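Local structure of Polyphosphate:AMP phosphotransferase (Pseudomonas aeruginosa PAO1, 3CZP) at residues 265-270 / 471-476; 303-308 / 409-414; 405-410 / 484-489. The protein transfers phosphate from inorganic polyphosphate to AMP to make ADP, and less efficiently to GMP, with magnesium as cofactor. All coordinates share one frame; numbering follows the deposited sequence.

Contact 1. Residues 265-270 / 471-476; sequences LDLGQY and EANDKR
L267 and E471 bring their backbones to 5.1 Å, CA to CA, and further along Y270 and D474 stand 5.4 Å apart by the same measure. Around the first of these points the chain makes a type I turn, D266 to Q269, tightened by an Asx turn in which D266 OD1 accepts from G268 N at 3.0 Å. Q269 reaches back along its extended side chain and gives NE2 to D266 O at 2.8 Å, nearly in its own amide plane and on a carbonyl lone pair. That leaves the amide lying against the aliphatic part of E471, with Q269 NE2 3.3 Å from E471 CG and the amide and carboxylate planes 83° apart. The E471 chain bends at chi2 (81°), carrying OE2 to a water that it shares with D266 N: the water donates to E471 OE2 at 2.7 Å and accepts from D266 N at 2.8 Å. E471 OE1 forms a salt bridge with K481. All this happens where strand 467-471, at the rim of the parallel sheet, hands over to the C-terminal helix 475-496. D474 is the N-cap of that helix. Its OD2 receives two backbone N-H groups, from F477 in the helix and from L271, the residue after Y270, and lies 3.4 Å from Y270 CB. L267 drops CD2 against the E471 backbone, while N473 turns its ND2 to D414.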
loop_
_atom_site.group_PDB
_atom_site.type_symbol
_atom_site.label_atom_id
_atom_site.label_comp_id
_atom_site.label_asym_id
_atom_site.label_seq_id
_atom_site.Cartn_x
_atom_site.Cartn_y
_atom_site.Cartn_z
ATOM N N LEU A 265 39.327 -3.272 -13.875
ATOM C CA LEU A 265 39.186 -1.863 -13.458
ATOM C C LEU A 265 40.484 -1.267 -12.965
ATOM O O LEU A 265 41.287 -1.942 -12.316
ATOM C CB LEU A 265 38.178 -1.696 -12.328
ATOM C CG LEU A 265 36.736 -1.914 -12.740
ATOM C CD1 LEU A 265 35.886 -1.954 -11.488
ATOM C CD2 LEU A 265 36.342 -0.786 -13.666
ATOM N N ASP A 266 40.638 0.017 -13.238
ATOM C CA ASP A 266 41.765 0.777 -12.741
ATOM C C ASP A 266 41.292 1.542 -11.505
ATOM O O ASP A 266 40.810 2.678 -11.571
ATOM C CB ASP A 266 42.289 1.693 -13.831
ATOM C CG ASP A 266 43.452 2.527 -13.384
ATOM O OD1 ASP A 266 43.825 2.440 -12.185
ATOM O OD2 ASP A 266 43.970 3.294 -14.230
ATOM N N LEU A 267 41.484 0.901 -10.362
ATOM C CA LEU A 267 41.035 1.440 -9.090
ATOM C C LEU A 267 42.031 2.443 -8.515
ATOM O O LEU A 267 41.842 2.929 -7.399
ATOM C CB LEU A 267 40.827 0.307 -8.093
ATOM C CG LEU A 267 39.814 -0.787 -8.395
ATOM C CD1 LEU A 267 39.753 -1.714 -7.215
ATOM C CD2 LEU A 267 38.441 -0.205 -8.695
ATOM N N GLY A 268 43.093 2.732 -9.278
ATOM C CA GLY A 268 44.084 3.763 -8.947
ATOM C C GLY A 268 43.640 5.173 -9.325
ATOM O O GLY A 268 44.342 6.118 -9.042
ATOM N N GLN A 269 42.463 5.335 -9.927
ATOM C CA GLN A 269 42.021 6.679 -10.360
ATOM C C GLN A 269 41.488 7.567 -9.229
ATOM O O GLN A 269 40.916 7.065 -8.259
ATOM C CB GLN A 269 40.942 6.560 -11.419
ATOM C CG GLN A 269 41.383 5.870 -12.687
ATOM C CD GLN A 269 40.204 5.571 -13.554
ATOM O OE1 GLN A 269 39.881 6.337 -14.457
ATOM N NE2 GLN A 269 39.511 4.485 -13.252
ATOM N N TYR A 270 41.667 8.883 -9.392
ATOM C CA TYR A 270 41.251 9.873 -8.392
ATOM C C TYR A 270 41.071 11.312 -8.927
ATOM O O TYR A 270 41.387 11.613 -10.064
ATOM C CB TYR A 270 42.248 9.896 -7.229
ATOM C CG TYR A 270 43.613 10.436 -7.576
ATOM C CD1 TYR A 270 43.956 11.756 -7.285
ATOM C CD2 TYR A 270 44.553 9.633 -8.214
ATOM C CE1 TYR A 270 45.209 12.260 -7.601
ATOM C CE2 TYR A 270 45.819 10.136 -8.551
ATOM C CZ TYR A 270 46.138 11.444 -8.225
ATOM O OH TYR A 270 47.364 11.940 -8.547
ATOM N N GLU A 471 34.805 3.087 -10.001
ATOM C CA GLU A 471 36.099 2.883 -9.305
ATOM C C GLU A 471 36.026 3.765 -8.065
ATOM O O GLU A 471 36.063 4.993 -8.169
ATOM C CB GLU A 471 37.272 3.314 -10.188
ATOM C CG GLU A 471 37.469 2.538 -11.493
ATOM C CD GLU A 471 36.544 2.985 -12.634
ATOM O OE1 GLU A 471 35.626 3.812 -12.434
ATOM O OE2 GLU A 471 36.742 2.469 -13.734
ATOM N N ALA A 472 35.853 3.153 -6.900
ATOM C CA ALA A 472 35.363 3.884 -5.716
ATOM C C ALA A 472 36.361 4.035 -4.580
ATOM O O ALA A 472 36.049 4.634 -3.553
ATOM C CB ALA A 472 34.058 3.229 -5.221
ATOM N N ASN A 473 37.600 3.580 -4.780
ATOM C CA ASN A 473 38.650 3.766 -3.786
ATOM C C ASN A 473 38.849 5.245 -3.380
ATOM O O ASN A 473 39.244 5.514 -2.254
ATOM C CB ASN A 473 40.010 3.235 -4.293
ATOM C CG ASN A 473 40.196 1.736 -4.093
ATOM O OD1 ASN A 473 39.275 1.043 -3.709
ATOM N ND2 ASN A 473 41.430 1.228 -4.383
ATOM N N ASP A 474 38.661 6.154 -4.349
ATOM C CA ASP A 474 38.711 7.599 -4.155
ATOM C C ASP A 474 37.293 8.106 -4.212
ATOM O O ASP A 474 36.654 8.086 -5.272
ATOM C CB ASP A 474 39.549 8.303 -5.252
ATOM C CG ASP A 474 39.627 9.817 -5.041
ATOM O OD1 ASP A 474 40.068 10.238 -3.964
ATOM O OD2 ASP A 474 39.222 10.600 -5.924
ATOM N N LYS A 475 36.779 8.517 -3.064
ATOM C CA LYS A 475 35.413 9.042 -2.943
ATOM C C LYS A 475 35.097 10.173 -3.915
ATOM O O LYS A 475 33.970 10.273 -4.424
ATOM C CB LYS A 475 35.124 9.499 -1.499
ATOM C CG LYS A 475 34.639 8.371 -0.560
ATOM C CD LYS A 475 35.187 8.558 0.911
ATOM C CE LYS A 475 34.615 7.515 1.863
ATOM N NZ LYS A 475 34.733 7.931 3.284
ATOM N N ARG A 476 36.081 11.031 -4.169
ATOM C CA ARG A 476 35.859 12.221 -4.966
ATOM C C ARG A 476 35.565 11.843 -6.412
ATOM O O ARG A 476 34.619 12.358 -7.030
ATOM C CB ARG A 476 37.076 13.127 -4.878
ATOM C CG ARG A 476 37.342 13.679 -3.501
ATOM C CD ARG A 476 38.497 14.639 -3.536
ATOM N NE ARG A 476 38.526 15.447 -2.328
ATOM C CZ ARG A 476 39.484 15.438 -1.412
ATOM N NH1 ARG A 476 40.581 14.692 -1.545
ATOM N NH2 ARG A 476 39.371 16.232 -0.357
HETATM O O HOH W 1 38.817 1.224 -15.028
#

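Contact 2. Residues 303-308 / 409-414; sequences AVFEGN and FWLAID
With chi1 at 174°, W410 throws its indole to the far side of CB from its backbone N, and the six-membered ring slides over G307. F305 and F409 instead both place CG beside the backbone N, which sends their rings the same way, side by side, from the other face of the sheet. These are the middle strand 300-307 of the parallel sheet and its neighbour 404-412; G307 and N308 lead into the loop before helix 313-321, consistent with the P-loop (Walker A) position of this fold. The backbone ladder is regular: F409 N donates to V304 O at 2.9 Å, E306 N to F409 O at 2.9 Å, and L411 N to E306 O at 2.8 Å with an N-H...O angle of 170°. It fades at the end of the strand, where N308 N reaches L411 O only weakly at 3.4 Å. The F305 and F409 rings meet obliquely, F409 CD2 lying over one face of F305, 3.7 Å from F305 CE1, with V482 of helix 475-496 packing on both. On the opposite face E306 rests its CB near the W410 ring and sends OE2 to S366. G307 CA sits 3.3 Å from the centroid of the W410 six-membered ring, almost on the normal, a CH-pi contact. Past it, the N308 amide stands steeply to the indole plane, and one water accepts from both N308 ND2 at 2.8 Å and W410 NE1 at 3.2 Å.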
loop_
_atom_site.group_PDB
_atom_site.type_symbol
_atom_site.label_atom_id
_atom_site.label_comp_id
_atom_site.label_asym_id
_atom_site.label_seq_id
_atom_site.Cartn_x
_atom_site.Cartn_y
_atom_site.Cartn_z
ATOM N N ALA A 303 17.714 5.328 -9.983
ATOM C CA ALA A 303 19.152 5.093 -9.696
ATOM C C ALA A 303 19.315 3.988 -8.698
ATOM O O ALA A 303 18.835 4.070 -7.565
ATOM C CB ALA A 303 19.865 6.364 -9.222
ATOM N N VAL A 304 19.967 2.922 -9.124
ATOM C CA VAL A 304 20.249 1.787 -8.283
ATOM C C VAL A 304 21.694 1.826 -7.783
ATOM O O VAL A 304 22.620 2.024 -8.581
ATOM C CB VAL A 304 20.087 0.480 -9.081
ATOM C CG1 VAL A 304 20.821 -0.644 -8.353
ATOM C CG2 VAL A 304 18.563 0.159 -9.369
ATOM N N PHE A 305 21.900 1.637 -6.488
ATOM C CA PHE A 305 23.262 1.577 -5.921
ATOM C C PHE A 305 23.578 0.273 -5.228
ATOM O O PHE A 305 22.884 -0.129 -4.295
ATOM C CB PHE A 305 23.481 2.710 -4.894
ATOM C CG PHE A 305 23.590 4.065 -5.496
ATOM C CD1 PHE A 305 24.848 4.641 -5.745
ATOM C CD2 PHE A 305 22.450 4.787 -5.812
ATOM C CE1 PHE A 305 24.935 5.901 -6.295
ATOM C CE2 PHE A 305 22.524 6.059 -6.420
ATOM C CZ PHE A 305 23.741 6.626 -6.634
ATOM N N GLU A 306 24.631 -0.386 -5.703
ATOM C CA GLU A 306 25.198 -1.540 -5.075
ATOM C C GLU A 306 26.711 -1.309 -4.936
ATOM O O GLU A 306 27.288 -0.409 -5.579
ATOM C CB GLU A 306 24.934 -2.806 -5.907
ATOM C CG GLU A 306 23.469 -3.165 -6.254
ATOM C CD GLU A 306 22.611 -3.721 -5.093
ATOM O OE1 GLU A 306 23.160 -4.046 -4.037
ATOM O OE2 GLU A 306 21.354 -3.834 -5.272
ATOM N N GLY A 307 27.341 -2.093 -4.060
ATOM C CA GLY A 307 28.812 -2.147 -4.011
ATOM C C GLY A 307 29.272 -2.870 -2.790
ATOM O O GLY A 307 28.476 -3.230 -1.931
ATOM N N ASN A 308 30.579 -3.048 -2.690
ATOM C CA ASN A 308 31.188 -3.612 -1.516
ATOM C C ASN A 308 30.805 -2.821 -0.236
ATOM O O ASN A 308 30.455 -1.658 -0.277
ATOM C CB ASN A 308 32.723 -3.607 -1.713
ATOM C CG ASN A 308 33.189 -4.558 -2.826
ATOM O OD1 ASN A 308 32.981 -5.793 -2.746
ATOM N ND2 ASN A 308 33.846 -3.994 -3.858
ATOM N N PHE A 409 24.646 1.396 -10.529
ATOM C CA PHE A 409 26.026 1.588 -10.098
ATOM C C PHE A 409 26.519 0.418 -9.242
ATOM O O PHE A 409 25.879 0.036 -8.271
ATOM C CB PHE A 409 26.150 2.903 -9.276
ATOM C CG PHE A 409 25.802 4.181 -10.059
ATOM C CD1 PHE A 409 26.662 4.688 -11.035
ATOM C CD2 PHE A 409 24.622 4.850 -9.826
ATOM C CE1 PHE A 409 26.348 5.799 -11.738
ATOM C CE2 PHE A 409 24.326 5.997 -10.525
ATOM C CZ PHE A 409 25.180 6.465 -11.479
ATOM N N TRP A 410 27.691 -0.103 -9.575
ATOM C CA TRP A 410 28.416 -0.980 -8.712
ATOM C C TRP A 410 29.632 -0.220 -8.288
ATOM O O TRP A 410 30.503 0.043 -9.099
ATOM C CB TRP A 410 28.857 -2.284 -9.405
ATOM C CG TRP A 410 29.708 -3.064 -8.496
ATOM C CD1 TRP A 410 31.096 -3.103 -8.467
ATOM C CD2 TRP A 410 29.270 -3.832 -7.365
ATOM N NE1 TRP A 410 31.523 -3.887 -7.394
ATOM C CE2 TRP A 410 30.433 -4.342 -6.713
ATOM C CE3 TRP A 410 28.010 -4.132 -6.835
ATOM C CZ2 TRP A 410 30.362 -5.142 -5.576
ATOM C CZ3 TRP A 410 27.948 -4.940 -5.684
ATOM C CH2 TRP A 410 29.101 -5.425 -5.070
ATOM N N LEU A 411 29.668 0.158 -7.020
ATOM C CA LEU A 411 30.822 0.867 -6.482
ATOM C C LEU A 411 31.856 -0.159 -6.037
ATOM O O LEU A 411 31.638 -0.934 -5.098
ATOM C CB LEU A 411 30.455 1.817 -5.329
ATOM C CG LEU A 411 30.075 3.250 -5.745
ATOM C CD1 LEU A 411 28.912 3.293 -6.701
ATOM C CD2 LEU A 411 29.771 4.074 -4.450
ATOM N N ALA A 412 33.002 -0.127 -6.709
ATOM C CA ALA A 412 34.049 -1.119 -6.497
ATOM C C ALA A 412 35.193 -0.516 -5.673
ATOM O O ALA A 412 35.678 0.569 -5.979
ATOM C CB ALA A 412 34.544 -1.653 -7.848
ATOM N N ILE A 413 35.603 -1.229 -4.618
ATOM C CA ILE A 413 36.801 -0.882 -3.870
ATOM C C ILE A 413 37.616 -2.161 -3.695
ATOM O O ILE A 413 37.066 -3.271 -3.874
ATOM C CB ILE A 413 36.537 -0.223 -2.462
ATOM C CG1 ILE A 413 35.828 -1.158 -1.500
ATOM C CG2 ILE A 413 35.808 1.143 -2.557
ATOM C CD1 ILE A 413 35.410 -0.456 -0.143
ATOM N N ASP A 414 38.907 -2.033 -3.356
ATOM C CA ASP A 414 39.710 -3.233 -3.084
ATOM C C ASP A 414 39.667 -3.599 -1.602
ATOM O O ASP A 414 39.087 -2.851 -0.784
ATOM C CB ASP A 414 41.127 -3.145 -3.657
ATOM C CG ASP A 414 41.914 -1.959 -3.134
ATOM O OD1 ASP A 414 41.731 -1.627 -1.949
ATOM O OD2 ASP A 414 42.717 -1.374 -3.920
HETATM O O HOH W 2 34.233 -5.177 -6.378
#

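Contact 3. Residues 405-410 / 484-489; sequences IVVKFW and RTINDA
T485 O accepts the helical hydrogen bond of A489 N at 2.9 Å, which ties together two of the helix residues that meet the strand. The contact itself is carried by methyl, methylene and ring carbons, without hydrogen bonds between strand and helix. V407 straddles the helix surface with its two methyls: CG1, set opposite the backbone N (chi1 -173°), meets T485 CG2 at 3.7 Å, while CG2 presses on A489 CB at 3.5 Å, tighter than usual for two carbons. I405 brings CG2 to the same methyl, 3.9 Å from A489 CB, so the small alanine is shared by two strand residues. The arrangement is a helix laid on the face of a parallel sheet, as in alpha/beta P-loop folds: the C-terminal helix 475-496 follows strand 467-471 and runs back over strand 404-412, the two local axes 9.0 Å apart and their directions at 156°. F409 meets the helix with the rim of its ring. Its CE1 comes to T485 CB at 3.6 Å, the two side chains approaching from opposite directions, and F409 CZ lies 3.9 Å from I486 CG1, where the side chains cross nearly at a right angle. T485 keeps OG1 beside its own backbone N (chi1 -57°) and spends it on K481 O one turn earlier, which leaves CG2 for the strand. Beyond I486, L287 of helix 273-292 packs against the same side chain.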
loop_
_atom_site.group_PDB
_atom_site.type_symbol
_atom_site.label_atom_id
_atom_site.label_comp_id
_atom_site.label_asym_id
_atom_site.label_seq_id
_atom_site.Cartn_x
_atom_site.Cartn_y
_atom_site.Cartn_z
ATOM N N ILE A 405 14.046 6.213 -16.904
ATOM C CA ILE A 405 15.491 6.214 -17.071
ATOM C C ILE A 405 16.136 5.413 -15.970
ATOM O O ILE A 405 16.087 5.786 -14.833
ATOM C CB ILE A 405 16.017 7.659 -17.064
ATOM C CG1 ILE A 405 15.292 8.494 -18.139
ATOM C CG2 ILE A 405 17.564 7.719 -17.284
ATOM C CD1 ILE A 405 15.583 9.958 -18.022
ATOM N N VAL A 406 16.778 4.319 -16.317
ATOM C CA VAL A 406 17.348 3.420 -15.339
ATOM C C VAL A 406 18.904 3.473 -15.351
ATOM O O VAL A 406 19.567 3.177 -16.380
ATOM C CB VAL A 406 16.840 2.016 -15.610
ATOM C CG1 VAL A 406 17.479 1.020 -14.676
ATOM C CG2 VAL A 406 15.282 1.988 -15.561
ATOM N N VAL A 407 19.473 3.871 -14.212
ATOM C CA VAL A 407 20.920 3.950 -14.047
ATOM C C VAL A 407 21.329 3.005 -12.911
ATOM O O VAL A 407 20.656 2.969 -11.893
ATOM C CB VAL A 407 21.326 5.423 -13.819
ATOM C CG1 VAL A 407 22.812 5.544 -13.807
ATOM C CG2 VAL A 407 20.775 6.318 -15.023
ATOM N N LYS A 408 22.392 2.215 -13.096
ATOM C CA LYS A 408 22.807 1.186 -12.132
ATOM C C LYS A 408 24.307 1.278 -11.807
ATOM O O LYS A 408 25.144 1.219 -12.700
ATOM C CB LYS A 408 22.529 -0.207 -12.733
ATOM C CG LYS A 408 21.058 -0.557 -12.929
ATOM C CD LYS A 408 20.903 -2.000 -13.399
ATOM C CE LYS A 408 21.336 -2.235 -14.835
ATOM N NZ LYS A 408 20.929 -3.618 -15.419
ATOM N N PHE A 409 24.646 1.396 -10.529
ATOM C CA PHE A 409 26.026 1.588 -10.098
ATOM C C PHE A 409 26.519 0.418 -9.242
ATOM O O PHE A 409 25.879 0.036 -8.271
ATOM C CB PHE A 409 26.150 2.903 -9.276
ATOM C CG PHE A 409 25.802 4.181 -10.059
ATOM C CD1 PHE A 409 26.662 4.688 -11.035
ATOM C CD2 PHE A 409 24.622 4.850 -9.826
ATOM C CE1 PHE A 409 26.348 5.799 -11.738
ATOM C CE2 PHE A 409 24.326 5.997 -10.525
ATOM C CZ PHE A 409 25.180 6.465 -11.479
ATOM N N TRP A 410 27.691 -0.103 -9.575
ATOM C CA TRP A 410 28.416 -0.980 -8.712
ATOM C C TRP A 410 29.632 -0.220 -8.288
ATOM O O TRP A 410 30.503 0.043 -9.099
ATOM C CB TRP A 410 28.857 -2.284 -9.405
ATOM C CG TRP A 410 29.708 -3.064 -8.496
ATOM C CD1 TRP A 410 31.096 -3.103 -8.467
ATOM C CD2 TRP A 410 29.270 -3.832 -7.365
ATOM N NE1 TRP A 410 31.523 -3.887 -7.394
ATOM C CE2 TRP A 410 30.433 -4.342 -6.713
ATOM C CE3 TRP A 410 28.010 -4.132 -6.835
ATOM C CZ2 TRP A 410 30.362 -5.142 -5.576
ATOM C CZ3 TRP A 410 27.948 -4.940 -5.684
ATOM C CH2 TRP A 410 29.101 -5.425 -5.070
ATOM N N ARG A 484 27.858 12.350 -13.072
ATOM C CA ARG A 484 28.013 12.493 -14.531
ATOM C C ARG A 484 27.217 11.441 -15.321
ATOM O O ARG A 484 26.650 11.745 -16.358
ATOM C CB ARG A 484 29.440 12.394 -14.920
ATOM C CG ARG A 484 29.733 12.832 -16.338
ATOM C CD ARG A 484 31.220 12.758 -16.595
ATOM N NE ARG A 484 31.992 13.853 -16.024
ATOM C CZ ARG A 484 32.970 13.736 -15.110
ATOM N NH1 ARG A 484 33.628 14.815 -14.717
ATOM N NH2 ARG A 484 33.259 12.558 -14.544
ATOM N N THR A 485 27.202 10.211 -14.815
ATOM C CA THR A 485 26.465 9.128 -15.435
ATOM C C THR A 485 24.964 9.362 -15.447
ATOM O O THR A 485 24.280 9.139 -16.476
ATOM C CB THR A 485 26.717 7.786 -14.748
ATOM O OG1 THR A 485 28.118 7.486 -14.733
ATOM C CG2 THR A 485 25.948 6.660 -15.492
ATOM N N ILE A 486 24.426 9.731 -14.303
ATOM C CA ILE A 486 23.032 10.110 -14.229
ATOM C C ILE A 486 22.716 11.151 -15.301
ATOM O O ILE A 486 21.823 10.949 -16.096
ATOM C CB ILE A 486 22.637 10.593 -12.819
ATOM C CG1 ILE A 486 22.678 9.401 -11.839
ATOM C CG2 ILE A 486 21.232 11.180 -12.774
ATOM C CD1 ILE A 486 22.563 9.856 -10.419
ATOM N N ASN A 487 23.480 12.238 -15.321
ATOM C CA ASN A 487 23.310 13.316 -16.264
ATOM C C ASN A 487 23.447 12.865 -17.712
ATOM O O ASN A 487 22.639 13.269 -18.551
ATOM C CB ASN A 487 24.355 14.432 -15.996
ATOM C CG ASN A 487 24.128 15.177 -14.648
ATOM O OD1 ASN A 487 23.028 15.171 -14.103
ATOM N ND2 ASN A 487 25.177 15.842 -14.138
ATOM N N ASP A 488 24.487 12.070 -18.020
ATOM C CA ASP A 488 24.630 11.508 -19.400
ATOM C C ASP A 488 23.361 10.695 -19.783
ATOM O O ASP A 488 22.892 10.762 -20.919
ATOM C CB ASP A 488 25.842 10.561 -19.532
ATOM C CG ASP A 488 27.167 11.263 -19.458
ATOM O OD1 ASP A 488 27.215 12.513 -19.547
ATOM O OD2 ASP A 488 28.188 10.530 -19.321
ATOM N N ALA A 489 22.835 9.910 -18.835
ATOM C CA ALA A 489 21.653 9.066 -19.091
ATOM C C ALA A 489 20.366 9.875 -19.374
ATOM O O ALA A 489 19.605 9.545 -20.272
ATOM C CB ALA A 489 21.433 8.033 -17.955
#

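In the fold
Contacts 2 and 3 are buried and share strand 404-412: contact 2 joins it edge to edge with strand 300-307 through backbone bonds, contact 3 covers one face of it with helix 475-496 through methyls and a ring rim. F409 serves both. Contact 1 lies at the surface, where the same helix starts, and relies on turns, a water and a cap. It meets contact 2 directly: A472 N lies 2.7 Å from A412 O, a probable hydrogen bond. Contacts 1 and 3, centres about 17 Å apart, do not touch: contact 1 sits at the N-terminal end of helix 475-496, contact 3 farther along it.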